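Local coordinates for protein putative sugar isomerase (Parabacteroides distasonis, PDB 3LMZ) that is a putative sugar isomerase with a xylose isomerase-like TIM-barrel fold, its substrate and reaction not being established, at residues A14-H19 / A252-T257; Y78-I83 / D96-V101; P110-L115 / T140-T145; G202-R207 / Y232-K237. All blocks are in the same frame, centred on the assembly; numbering follows the deposited sequence.

Contact 1 (A14-H19 / A252-T257); sequences AVNPFH and AVSDLT
Ala14 and Asn16 reach the end of the C-terminal helix 240-256 and bind two consecutive carbonyls of its last turn. Ala14 N donates to Asp255 O at 2.9 Å, and the amide of Asn16 gives a nearly straight bond (176°) from ND2 to Ser254 O, also 2.9 Å. The acceptor lies in the amide plane of Asn16, yet ND2 stands above the carbonyl plane of Ser254. This is the close-packed part: Ala14 CB lies against both carbonyls, 3.3 Å from Asp255 O and 3.5 Å from Ser254 O, and the buried Phe18 ring points its edge at the serine, CZ to OG 3.5 Å. That hydroxyl is hydrogen-bonded to Phe250 O within the helix, while Asn16 OD1 is held by Arg220 of helix 212-221.

The side toward Asp255 is looser. Water 1 bridges Ala14 O (2.8 Å) and Asp255 OD1 (2.7 Å), and OD2 turns to Tyr249 OH of the second subunit. The leader to the first barrel strand, 19-22, is tied to the last helix. Since helix-end carbonyls lack the N-H groups of a following turn, bonds from Ala14 and Asn16 supply two of them with donors from the chain's other end.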
loop_
_atom_site.group_PDB
_atom_site.type_symbol
_atom_site.label_atom_id
_atom_site.label_comp_id
_atom_site.label_asym_id
_atom_site.label_seq_id
_atom_site.Cartn_x
_atom_site.Cartn_y
_atom_site.Cartn_z
ATOM N N ALA A 14 9.229 14.245 0.184
ATOM C CA ALA A 14 8.960 15.372 1.084
ATOM C C ALA A 14 9.391 15.067 2.513
ATOM O O ALA A 14 9.425 13.913 2.944
ATOM C CB ALA A 14 7.474 15.775 1.016
ATOM N N VAL A 15 9.805 16.127 3.209
ATOM C CA VAL A 15 10.180 16.051 4.631
ATOM C C VAL A 15 8.952 16.247 5.474
ATOM O O VAL A 15 8.136 17.112 5.173
ATOM C CB VAL A 15 11.245 17.140 4.970
ATOM C CG1 VAL A 15 11.566 17.174 6.460
ATOM C CG2 VAL A 15 12.508 16.913 4.127
ATOM N N ASN A 16 8.781 15.395 6.489
ATOM C CA ASN A 16 7.628 15.497 7.386
ATOM C C ASN A 16 8.088 15.455 8.819
ATOM O O ASN A 16 9.066 14.808 9.147
ATOM C CB ASN A 16 6.678 14.314 7.155
ATOM C CG ASN A 16 6.054 14.339 5.761
ATOM O OD1 ASN A 16 5.279 15.247 5.463
ATOM N ND2 ASN A 16 6.366 13.343 4.909
ATOM N N PRO A 17 7.413 16.187 9.700
ATOM C CA PRO A 17 7.841 16.250 11.117
ATOM C C PRO A 17 7.417 15.078 12.003
ATOM O O PRO A 17 7.932 14.915 13.124
ATOM C CB PRO A 17 7.145 17.508 11.617
ATOM C CG PRO A 17 5.878 17.593 10.810
ATOM C CD PRO A 17 6.258 17.059 9.411
ATOM N N PHE A 18 6.380 14.383 11.552
ATOM C CA PHE A 18 5.805 13.266 12.257
ATOM C C PHE A 18 6.543 11.952 11.957
ATOM O O PHE A 18 7.296 11.853 11.000
ATOM C CB PHE A 18 4.298 13.153 11.916
ATOM C CG PHE A 18 4.051 12.632 10.532
ATOM C CD1 PHE A 18 4.182 11.286 10.246
ATOM C CD2 PHE A 18 3.749 13.477 9.520
ATOM C CE1 PHE A 18 4.013 10.798 8.963
ATOM C CE2 PHE A 18 3.551 12.919 8.161
ATOM C CZ PHE A 18 3.687 11.630 7.957
ATOM N N HIS A 19 6.252 10.936 12.757
ATOM C CA HIS A 19 6.823 9.606 12.599
ATOM C C HIS A 19 5.690 8.587 12.378
ATOM O O HIS A 19 4.690 8.575 13.090
ATOM C CB HIS A 19 7.577 9.238 13.842
ATOM C CG HIS A 19 8.570 10.269 14.263
ATOM N ND1 HIS A 19 9.806 10.357 13.673
ATOM C CD2 HIS A 19 8.496 11.278 15.171
ATOM C CE1 HIS A 19 10.471 11.355 14.230
ATOM N NE2 HIS A 19 9.699 11.936 15.131
ATOM N N ALA A 252 2.925 7.221 0.256
ATOM C CA ALA A 252 2.870 8.047 -0.929
ATOM C C ALA A 252 2.349 9.426 -0.649
ATOM O O ALA A 252 2.930 10.392 -1.115
ATOM C CB ALA A 252 2.053 7.390 -2.048
ATOM N N VAL A 253 1.243 9.536 0.090
ATOM C CA VAL A 253 0.742 10.871 0.463
ATOM C C VAL A 253 1.824 11.675 1.210
ATOM O O VAL A 253 2.042 12.850 0.925
ATOM C CB VAL A 253 -0.559 10.830 1.264
ATOM C CG1 VAL A 253 -1.011 12.271 1.632
ATOM C CG2 VAL A 253 -1.630 10.139 0.486
ATOM N N SER A 254 2.555 10.995 2.089
ATOM C CA SER A 254 3.617 11.658 2.910
ATOM C C SER A 254 4.749 12.188 2.008
ATOM O O SER A 254 5.311 13.265 2.235
ATOM C CB SER A 254 4.204 10.674 3.900
ATOM O OG SER A 254 3.203 10.254 4.816
ATOM N N ASP A 255 5.056 11.391 0.975
ATOM C CA ASP A 255 6.181 11.671 0.102
ATOM C C ASP A 255 5.905 12.772 -0.928
ATOM O O ASP A 255 6.813 13.550 -1.319
ATOM C CB ASP A 255 6.564 10.427 -0.721
ATOM C CG ASP A 255 7.191 9.329 0.093
ATOM O OD1 ASP A 255 7.547 9.551 1.281
ATOM O OD2 ASP A 255 7.272 8.213 -0.488
ATOM N N LEU A 256 4.663 12.821 -1.424
ATOM C CA LEU A 256 4.305 13.573 -2.639
ATOM C C LEU A 256 3.504 14.837 -2.356
ATOM O O LEU A 256 3.332 15.689 -3.258
ATOM C CB LEU A 256 3.525 12.648 -3.590
ATOM C CG LEU A 256 4.282 11.416 -4.141
ATOM C CD1 LEU A 256 3.313 10.580 -4.927
ATOM C CD2 LEU A 256 5.515 11.793 -4.994
ATOM N N THR A 257 2.982 14.963 -1.133
ATOM C CA THR A 257 2.151 16.124 -0.785
ATOM C C THR A 257 3.104 17.279 -0.527
ATOM O O THR A 257 4.220 17.139 -0.013
ATOM C CB THR A 257 1.276 15.849 0.448
ATOM O OG1 THR A 257 0.352 14.824 0.107
ATOM C CG2 THR A 257 0.508 17.095 0.875
ATOM O OXT THR A 257 2.776 18.434 -0.846
HETATM O O HOH W 1 8.277 11.381 3.094
#

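Contact 2 (Y78-I83 / D96-V101); sequences YAVGPI and DYAKRV
Val80 of the strand presses its branched side chain into a hollow on helix 88-101 lined by Tyr97, Ala98 and Val101. This is the packing of strand on helix within a beta-alpha-beta unit of the TIM barrel, formed by strand 76-85, helix 88-101 and strand 105-110. The short segments run nearly antiparallel, at 152°, with axes 9.1 Å apart at closest approach, as expected where the chain turns back along the outside of the barrel.

The two valine methyls fill different parts of the hollow. CG1 sits against the tyrosine ring, 3.5 Å from Tyr97 CE2, and also faces Val101 CG1. CG2 lies over the small Ala98, 4.0 Å from its CB, where the short side chain lets the strand come close. With CG anti to its backbone N (chi1 166°), Tyr97 extends from the helix toward the strand, and the tyrosine and valine side chains pass alongside each other, pointing opposite ways. Val101 CG2, one turn further along the helix, rests over one face of that ring, toward its rim. The hydroxyl at the far end of the ring reaches Leu54 O, so the tyrosine is anchored beyond the apolar patch. Ile49 of the neighbouring strand 46-49 touches both Tyr97 and Val101. Farther along the strand, Ile83 adds a smaller bump: its CD1 meets the ring obliquely, 4.1 Å from Tyr97 CE2.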
loop_
_atom_site.group_PDB
_atom_site.type_symbol
_atom_site.label_atom_id
_atom_site.label_comp_id
_atom_site.label_asym_id
_atom_site.label_seq_id
_atom_site.Cartn_x
_atom_site.Cartn_y
_atom_site.Cartn_z
ATOM N N TYR A 78 7.172 3.224 21.630
ATOM C CA TYR A 78 7.253 4.666 21.873
ATOM C C TYR A 78 6.307 5.224 22.937
ATOM O O TYR A 78 6.496 6.383 23.405
ATOM C CB TYR A 78 7.101 5.459 20.570
ATOM C CG TYR A 78 5.676 5.592 20.106
ATOM C CD1 TYR A 78 5.077 4.654 19.268
ATOM C CD2 TYR A 78 4.912 6.680 20.492
ATOM C CE1 TYR A 78 3.716 4.801 18.857
ATOM C CE2 TYR A 78 3.580 6.827 20.092
ATOM C CZ TYR A 78 2.989 5.887 19.242
ATOM O OH TYR A 78 1.664 5.991 18.854
ATOM N N ALA A 79 5.277 4.448 23.248
ATOM C CA ALA A 79 4.272 4.816 24.226
ATOM C C ALA A 79 3.584 3.521 24.644
ATOM O O ALA A 79 3.797 2.462 24.053
ATOM C CB ALA A 79 3.278 5.801 23.598
ATOM N N VAL A 80 2.780 3.667 25.689
ATOM C CA VAL A 80 1.907 2.562 26.132
ATOM C C VAL A 80 0.427 2.948 26.017
ATOM O O VAL A 80 0.068 4.125 26.323
ATOM C CB VAL A 80 2.195 2.096 27.600
ATOM C CG1 VAL A 80 3.613 1.417 27.716
ATOM C CG2 VAL A 80 2.074 3.246 28.626
ATOM N N GLY A 81 -0.387 1.981 25.567
ATOM C CA GLY A 81 -1.847 2.138 25.548
ATOM C C GLY A 81 -2.441 2.048 24.176
ATOM O O GLY A 81 -1.750 1.704 23.234
ATOM N N PRO A 82 -3.719 2.399 24.037
ATOM C CA PRO A 82 -4.569 2.895 25.114
ATOM C C PRO A 82 -4.748 1.976 26.322
ATOM O O PRO A 82 -4.922 0.784 26.200
ATOM C CB PRO A 82 -5.925 3.086 24.438
ATOM C CG PRO A 82 -5.612 3.253 22.939
ATOM C CD PRO A 82 -4.336 2.501 22.703
ATOM N N ILE A 83 -4.735 2.575 27.501
ATOM C CA ILE A 83 -5.009 1.915 28.773
ATOM C C ILE A 83 -6.254 2.580 29.372
ATOM O O ILE A 83 -6.232 3.779 29.646
ATOM C CB ILE A 83 -3.833 2.035 29.791
ATOM C CG1 ILE A 83 -2.521 1.452 29.216
ATOM C CG2 ILE A 83 -4.238 1.342 31.115
ATOM C CD1 ILE A 83 -1.277 1.721 30.027
ATOM N N ASP A 96 3.185 3.745 36.827
ATOM C CA ASP A 96 4.367 2.983 37.236
ATOM C C ASP A 96 4.831 2.054 36.088
ATOM O O ASP A 96 6.019 1.982 35.758
ATOM C CB ASP A 96 4.093 2.215 38.530
ATOM C CG ASP A 96 5.265 1.377 38.955
ATOM O OD1 ASP A 96 6.383 1.901 39.087
ATOM O OD2 ASP A 96 5.050 0.163 39.127
ATOM N N TYR A 97 3.874 1.423 35.413
ATOM C CA TYR A 97 4.189 0.587 34.245
ATOM C C TYR A 97 4.909 1.392 33.155
ATOM O O TYR A 97 5.986 1.006 32.681
ATOM C CB TYR A 97 2.888 0.012 33.750
ATOM C CG TYR A 97 2.897 -0.625 32.358
ATOM C CD1 TYR A 97 3.470 -1.871 32.129
ATOM C CD2 TYR A 97 2.131 -0.063 31.340
ATOM C CE1 TYR A 97 3.353 -2.498 30.880
ATOM C CE2 TYR A 97 2.007 -0.667 30.068
ATOM C CZ TYR A 97 2.586 -1.873 29.843
ATOM O OH TYR A 97 2.361 -2.474 28.621
ATOM N N ALA A 98 4.392 2.591 32.828
ATOM C CA ALA A 98 5.094 3.406 31.850
ATOM C C ALA A 98 6.568 3.670 32.233
ATOM O O ALA A 98 7.463 3.615 31.432
ATOM C CB ALA A 98 4.375 4.682 31.591
ATOM N N LYS A 99 6.759 3.970 33.510
ATOM C CA LYS A 99 8.115 4.261 33.976
ATOM C C LYS A 99 9.000 3.032 33.846
ATOM O O LYS A 99 10.164 3.118 33.429
ATOM C CB LYS A 99 8.070 4.742 35.441
ATOM C CG LYS A 99 9.434 5.073 36.045
ATOM C CD LYS A 99 9.331 5.805 37.380
ATOM C CE LYS A 99 10.705 6.129 37.953
ATOM N NZ LYS A 99 10.601 6.862 39.245
ATOM N N ARG A 100 8.449 1.882 34.235
ATOM C CA ARG A 100 9.204 0.621 34.162
ATOM C C ARG A 100 9.568 0.241 32.707
ATOM O O ARG A 100 10.585 -0.353 32.449
ATOM C CB ARG A 100 8.414 -0.511 34.791
ATOM C CG ARG A 100 8.274 -0.385 36.312
ATOM C CD ARG A 100 7.485 -1.514 36.995
ATOM N NE ARG A 100 8.188 -2.772 36.877
ATOM C CZ ARG A 100 7.737 -3.879 36.261
ATOM N NH1 ARG A 100 6.484 -3.960 35.776
ATOM N NH2 ARG A 100 8.552 -4.918 36.195
ATOM N N VAL A 101 8.684 0.581 31.776
ATOM C CA VAL A 101 8.826 0.243 30.346
ATOM C C VAL A 101 9.729 1.294 29.688
ATOM O O VAL A 101 10.231 1.068 28.601
ATOM C CB VAL A 101 7.422 0.150 29.650
ATOM C CG1 VAL A 101 7.520 -0.040 28.145
ATOM C CG2 VAL A 101 6.668 -1.049 30.226
#

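Contact 3 (P110-L115 / T140-T145); sequences PNYELL and TYPDAT
Tyr112 lies with one ring face under the methyl of Thr140 and one edge against the ring of Tyr141, in a contact between two loops that follow strands 105-110 and 128-132 of the TIM barrel. Thr140 CG2 makes a CH-pi contact, 3.6 Å from the Tyr112 ring centroid. With OG1 beside the backbone N (chi1 -54°), the threonine turns this methyl over the ring. The two tyrosines form a T-shaped pair: the edge of Tyr112 points at the face of Tyr141, with centroids 4.8 Å apart and planes at 68°.

Each phenol also grips the opposite loop. Tyr112 OH accepts an almost straight bond (175°) from Tyr141 N, 3.0 Å long, and is hydrogen-bonded to Asp146 OD2 as well. The Tyr112 ring also stacks with that of His150 in helix 144-151. The hydroxyl of Tyr141 instead plunges into the opposite loop, among the side chains of Pro110 and Leu115; Leu115 CD2 approaches to 3.7 Å. In this apolar surround the buried phenol is satisfied by a main-chain carbonyl, Tyr141 OH donating to Pro110 O at 2.7 Å, with the acceptor near the plane of the ring at its edge.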
loop_
_atom_site.group_PDB
_atom_site.type_symbol
_atom_site.label_atom_id
_atom_site.label_comp_id
_atom_site.label_asym_id
_atom_site.label_seq_id
_atom_site.Cartn_x
_atom_site.Cartn_y
_atom_site.Cartn_z
ATOM N N PRO A 110 -9.278 7.698 30.719
ATOM C CA PRO A 110 -9.672 7.838 32.161
ATOM C C PRO A 110 -11.114 8.294 32.282
ATOM O O PRO A 110 -11.541 9.201 31.528
ATOM C CB PRO A 110 -8.738 8.912 32.649
ATOM C CG PRO A 110 -8.498 9.779 31.452
ATOM C CD PRO A 110 -8.686 8.937 30.205
ATOM N N ASN A 111 -11.825 7.782 33.277
ATOM C CA ASN A 111 -13.158 8.307 33.572
ATOM C C ASN A 111 -13.016 9.838 33.785
ATOM O O ASN A 111 -12.009 10.339 34.331
ATOM C CB ASN A 111 -13.711 7.696 34.882
ATOM C CG ASN A 111 -14.068 6.222 34.763
ATOM O OD1 ASN A 111 -13.731 5.568 33.793
ATOM N ND2 ASN A 111 -14.763 5.696 35.772
ATOM N N TYR A 112 -14.012 10.600 33.361
ATOM C CA TYR A 112 -13.930 12.081 33.486
ATOM C C TYR A 112 -13.566 12.529 34.893
ATOM O O TYR A 112 -12.799 13.446 35.066
ATOM C CB TYR A 112 -15.295 12.745 33.158
ATOM C CG TYR A 112 -15.671 12.810 31.692
ATOM C CD1 TYR A 112 -14.841 13.344 30.742
ATOM C CD2 TYR A 112 -16.951 12.442 31.276
ATOM C CE1 TYR A 112 -15.191 13.380 29.419
ATOM C CE2 TYR A 112 -17.332 12.519 29.928
ATOM C CZ TYR A 112 -16.436 12.986 29.001
ATOM O OH TYR A 112 -16.724 13.092 27.640
ATOM N N GLU A 113 -14.160 11.895 35.886
ATOM C CA GLU A 113 -13.946 12.333 37.274
ATOM C C GLU A 113 -12.537 12.112 37.756
ATOM O O GLU A 113 -12.157 12.596 38.828
ATOM C CB GLU A 113 -14.965 11.676 38.233
ATOM C CG GLU A 113 -14.827 10.204 38.507
ATOM C CD GLU A 113 -15.451 9.271 37.449
ATOM O OE1 GLU A 113 -16.011 9.744 36.407
ATOM O OE2 GLU A 113 -15.386 8.016 37.699
ATOM N N LEU A 114 -11.779 11.319 37.021
ATOM C CA LEU A 114 -10.387 11.031 37.324
ATOM C C LEU A 114 -9.372 11.939 36.670
ATOM O O LEU A 114 -8.161 11.796 36.924
ATOM C CB LEU A 114 -10.041 9.569 37.024
ATOM C CG LEU A 114 -10.820 8.520 37.810
ATOM C CD1 LEU A 114 -10.560 7.114 37.272
ATOM C CD2 LEU A 114 -10.514 8.637 39.320
ATOM N N LEU A 115 -9.818 12.899 35.855
ATOM C CA LEU A 115 -8.903 13.838 35.234
ATOM C C LEU A 115 -8.033 14.635 36.225
ATOM O O LEU A 115 -6.827 14.814 36.011
ATOM C CB LEU A 115 -9.654 14.755 34.286
ATOM C CG LEU A 115 -10.063 14.051 32.965
ATOM C CD1 LEU A 115 -11.058 14.919 32.221
ATOM C CD2 LEU A 115 -8.913 13.674 32.094
ATOM N N THR A 140 -18.204 8.950 26.357
ATOM C CA THR A 140 -17.105 9.696 26.907
ATOM C C THR A 140 -16.039 9.888 25.834
ATOM O O THR A 140 -15.678 8.958 25.140
ATOM C CB THR A 140 -16.494 8.948 28.070
ATOM O OG1 THR A 140 -17.543 8.635 29.017
ATOM C CG2 THR A 140 -15.423 9.804 28.745
ATOM N N TYR A 141 -15.591 11.128 25.702
ATOM C CA TYR A 141 -14.609 11.535 24.701
ATOM C C TYR A 141 -14.994 11.164 23.288
ATOM O O TYR A 141 -14.222 10.517 22.584
ATOM C CB TYR A 141 -13.207 10.982 25.002
ATOM C CG TYR A 141 -12.756 11.180 26.424
ATOM C CD1 TYR A 141 -12.586 12.441 26.941
ATOM C CD2 TYR A 141 -12.488 10.077 27.247
ATOM C CE1 TYR A 141 -12.208 12.629 28.288
ATOM C CE2 TYR A 141 -12.089 10.229 28.573
ATOM C CZ TYR A 141 -11.945 11.503 29.082
ATOM O OH TYR A 141 -11.573 11.640 30.429
ATOM N N PRO A 142 -16.194 11.592 22.853
ATOM C CA PRO A 142 -16.561 11.238 21.491
ATOM C C PRO A 142 -15.702 11.858 20.420
ATOM O O PRO A 142 -15.524 11.245 19.341
ATOM C CB PRO A 142 -18.009 11.756 21.346
ATOM C CG PRO A 142 -18.176 12.758 22.402
ATOM C CD PRO A 142 -17.210 12.405 23.528
ATOM N N ASP A 143 -15.169 13.063 20.686
ATOM C CA ASP A 143 -14.428 13.789 19.661
ATOM C C ASP A 143 -13.315 14.706 20.229
ATOM O O ASP A 143 -13.148 14.854 21.450
ATOM C CB ASP A 143 -15.384 14.544 18.717
ATOM C CG ASP A 143 -16.113 15.730 19.397
ATOM O OD1 ASP A 143 -15.778 16.113 20.542
ATOM O OD2 ASP A 143 -17.079 16.253 18.750
ATOM N N ALA A 144 -12.592 15.380 19.351
ATOM C CA ALA A 144 -11.436 16.154 19.756
ATOM C C ALA A 144 -11.897 17.343 20.612
ATOM O O ALA A 144 -11.261 17.651 21.623
ATOM C CB ALA A 144 -10.703 16.639 18.529
ATOM N N THR A 145 -13.032 17.967 20.265
ATOM C CA THR A 145 -13.533 19.110 21.035
ATOM C C THR A 145 -13.841 18.724 22.450
ATOM O O THR A 145 -13.546 19.470 23.388
ATOM C CB THR A 145 -14.789 19.690 20.392
ATOM O OG1 THR A 145 -14.455 20.116 19.067
ATOM C CG2 THR A 145 -15.381 20.851 21.268
#

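Contact 4 (G202-R207 / Y232-K237); sequences GIEIGR and YEKDMK
At the C-terminal end of the barrel strands, the loops following the neighbouring parallel strands 185-193 and 227-230 meet; the first carries the short, weakly bonded strand 202-203 and the type II turn Glu204 to Arg207. Their main link is a salt bridge. Lys234, extended along its whole length with CG anti to the backbone N (chi1 170°), runs beside Ile203 and crosses the Glu204 side chain at about a right angle. Its NZ donates to Glu204 OE1 at 2.8 Å, from the syn side and 21° out of the carboxylate plane. The glutamate is bent at chi2 (89°), and its carboxyl carbon lies over the centre of the Arg207 guanidinium face. Arg207 NE is 3.7 Å from Glu204 OE1, a long pairing of charges to which no N-H points.

Tyr232 crosses Glu204 obliquely, its hydroxyl 3.3 Å from Glu204 CG. Around Gly202, water completes the joint. Water 2 accepts from Lys234 NZ and donates to Gly202 O, both at 2.9 Å; water 3 donates to Glu233 O at 2.8 Å and makes a weak bond with Gly202 N.

The network continues outward, as Arg207 NH2 also pairs with Glu245 of helix 240-256 and bonds to Arg41 O of the second subunit. One carboxylate thus lies between two cations, which would probably stabilise the ionised form of Glu204, while coupling the loop pair electrostatically to the subunit interface.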
loop_
_atom_site.group_PDB
_atom_site.type_symbol
_atom_site.label_atom_id
_atom_site.label_comp_id
_atom_site.label_asym_id
_atom_site.label_seq_id
_atom_site.Cartn_x
_atom_site.Cartn_y
_atom_site.Cartn_z
ATOM N N GLY A 202 -14.648 1.195 8.930
ATOM C CA GLY A 202 -13.253 1.245 8.579
ATOM C C GLY A 202 -13.032 0.726 7.189
ATOM O O GLY A 202 -13.705 -0.188 6.725
ATOM N N ILE A 203 -11.998 1.266 6.558
ATOM C CA ILE A 203 -11.618 0.870 5.209
ATOM C C ILE A 203 -10.141 1.189 5.007
ATOM O O ILE A 203 -9.598 2.014 5.713
ATOM C CB ILE A 203 -12.537 1.533 4.136
ATOM C CG1 ILE A 203 -12.431 0.840 2.768
ATOM C CG2 ILE A 203 -12.320 3.073 4.040
ATOM C CD1 ILE A 203 -13.518 1.278 1.791
ATOM N N GLU A 204 -9.550 0.624 3.973
ATOM C CA GLU A 204 -8.142 0.826 3.637
ATOM C C GLU A 204 -7.921 2.316 3.400
ATOM O O GLU A 204 -8.726 2.948 2.748
ATOM C CB GLU A 204 -7.808 0.024 2.368
ATOM C CG GLU A 204 -7.832 -1.453 2.574
ATOM C CD GLU A 204 -9.187 -2.126 2.359
ATOM O OE1 GLU A 204 -10.268 -1.490 2.431
ATOM O OE2 GLU A 204 -9.211 -3.384 2.129
ATOM N N ILE A 205 -6.771 2.838 3.859
ATOM C CA ILE A 205 -6.428 4.227 3.683
ATOM C C ILE A 205 -6.376 4.533 2.201
ATOM O O ILE A 205 -5.761 3.801 1.396
ATOM C CB ILE A 205 -5.089 4.588 4.370
ATOM C CG1 ILE A 205 -5.317 4.594 5.889
ATOM C CG2 ILE A 205 -4.535 5.921 3.822
ATOM C CD1 ILE A 205 -4.100 4.979 6.698
ATOM N N GLY A 206 -7.076 5.608 1.834
ATOM C CA GLY A 206 -7.199 6.033 0.451
ATOM C C GLY A 206 -8.547 5.714 -0.169
ATOM O O GLY A 206 -8.965 6.404 -1.112
ATOM N N ARG A 207 -9.190 4.655 0.324
ATOM C CA ARG A 207 -10.507 4.221 -0.170
ATOM C C ARG A 207 -11.661 4.981 0.453
ATOM O O ARG A 207 -12.785 4.879 -0.032
ATOM C CB ARG A 207 -10.723 2.722 0.027
ATOM C CG ARG A 207 -9.744 1.888 -0.670
ATOM C CD ARG A 207 -10.181 0.439 -0.639
ATOM N NE ARG A 207 -9.182 -0.563 -1.011
ATOM C CZ ARG A 207 -9.457 -1.824 -1.234
ATOM N NH1 ARG A 207 -10.721 -2.239 -1.273
ATOM N NH2 ARG A 207 -8.482 -2.621 -1.499
ATOM N N TYR A 232 -5.760 -0.172 12.319
ATOM C CA TYR A 232 -6.521 -0.808 11.235
ATOM C C TYR A 232 -7.570 -1.766 11.770
ATOM O O TYR A 232 -7.224 -2.770 12.404
ATOM C CB TYR A 232 -5.601 -1.563 10.253
ATOM C CG TYR A 232 -6.304 -1.949 9.003
ATOM C CD1 TYR A 232 -6.661 -0.979 8.111
ATOM C CD2 TYR A 232 -6.577 -3.246 8.700
ATOM C CE1 TYR A 232 -7.397 -1.307 6.916
ATOM C CE2 TYR A 232 -7.248 -3.605 7.497
ATOM C CZ TYR A 232 -7.690 -2.622 6.651
ATOM O OH TYR A 232 -8.351 -2.965 5.478
ATOM N N GLU A 233 -8.864 -1.423 11.597
ATOM C CA GLU A 233 -9.985 -2.113 12.253
ATOM C C GLU A 233 -10.956 -2.707 11.250
ATOM O O GLU A 233 -12.162 -2.650 11.372
ATOM C CB GLU A 233 -10.739 -1.151 13.186
ATOM C CG GLU A 233 -9.802 -0.487 14.205
ATOM C CD GLU A 233 -10.411 0.653 15.046
ATOM O OE1 GLU A 233 -11.225 1.556 14.564
ATOM O OE2 GLU A 233 -9.971 0.659 16.220
ATOM N N LYS A 234 -10.411 -3.274 10.220
ATOM C CA LYS A 234 -11.139 -4.018 9.212
ATOM C C LYS A 234 -10.439 -5.355 9.044
ATOM O O LYS A 234 -9.207 -5.433 9.180
ATOM C CB LYS A 234 -11.106 -3.234 7.914
ATOM C CG LYS A 234 -11.621 -4.012 6.675
ATOM C CD LYS A 234 -11.780 -3.146 5.478
ATOM C CE LYS A 234 -12.245 -3.935 4.208
ATOM N NZ LYS A 234 -12.546 -2.967 3.092
ATOM N N ASP A 235 -11.165 -6.446 8.792
ATOM C CA ASP A 235 -10.608 -7.760 8.550
ATOM C C ASP A 235 -9.616 -8.194 9.656
ATOM O O ASP A 235 -8.527 -8.685 9.397
ATOM C CB ASP A 235 -9.909 -7.802 7.197
ATOM C CG ASP A 235 -10.870 -7.639 6.042
ATOM O OD1 ASP A 235 -12.065 -8.039 6.136
ATOM O OD2 ASP A 235 -10.442 -7.102 5.000
HETATM N N MSE A 236 -9.962 -7.910 10.918
HETATM C CA MSE A 236 -8.991 -7.996 11.995
HETATM C C MSE A 236 -8.491 -9.423 12.277
HETATM O O MSE A 236 -7.457 -9.566 12.920
HETATM C CB MSE A 236 -9.532 -7.360 13.293
HETATM C CG MSE A 236 -9.893 -5.891 13.122
HETATM SE SE MSE A 236 -10.122 -4.975 14.771
HETATM C CE MSE A 236 -8.258 -4.695 15.145
ATOM N N LYS A 237 -9.176 -10.465 11.786
ATOM C CA LYS A 237 -8.644 -11.822 11.857
ATOM C C LYS A 237 -7.622 -12.154 10.756
ATOM O O LYS A 237 -6.944 -13.189 10.833
ATOM C CB LYS A 237 -9.779 -12.845 11.822
ATOM C CG LYS A 237 -10.681 -12.715 13.001
ATOM C CD LYS A 237 -11.906 -13.652 12.904
ATOM C CE LYS A 237 -13.045 -13.048 12.104
ATOM N NZ LYS A 237 -13.973 -12.238 12.993
HETATM O O HOH W 2 -14.629 -1.360 4.289
HETATM O O HOH W 3 -13.872 -0.441 11.691
#

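How the contacts relate
Contact 2 is the buried one, purely apolar packing of a barrel strand on its own helix; the other three are partly buried and use polar groups. Contact 3 joins loops by aromatic packing and phenol bonds, contact 4 by charge and water, and contact 1 by donors at a helix end. Contacts 1 and 4 both involve the second subunit and are related through helix 240-256, which supplies one segment of contact 1 and partners around contact 4. Contacts 2 and 3 lie on successive parts of the barrel, their centres about 19 Å apart, linked by strand 105-110. Contact 1, joining the chain's two end regions, lies across the chain's centre from both.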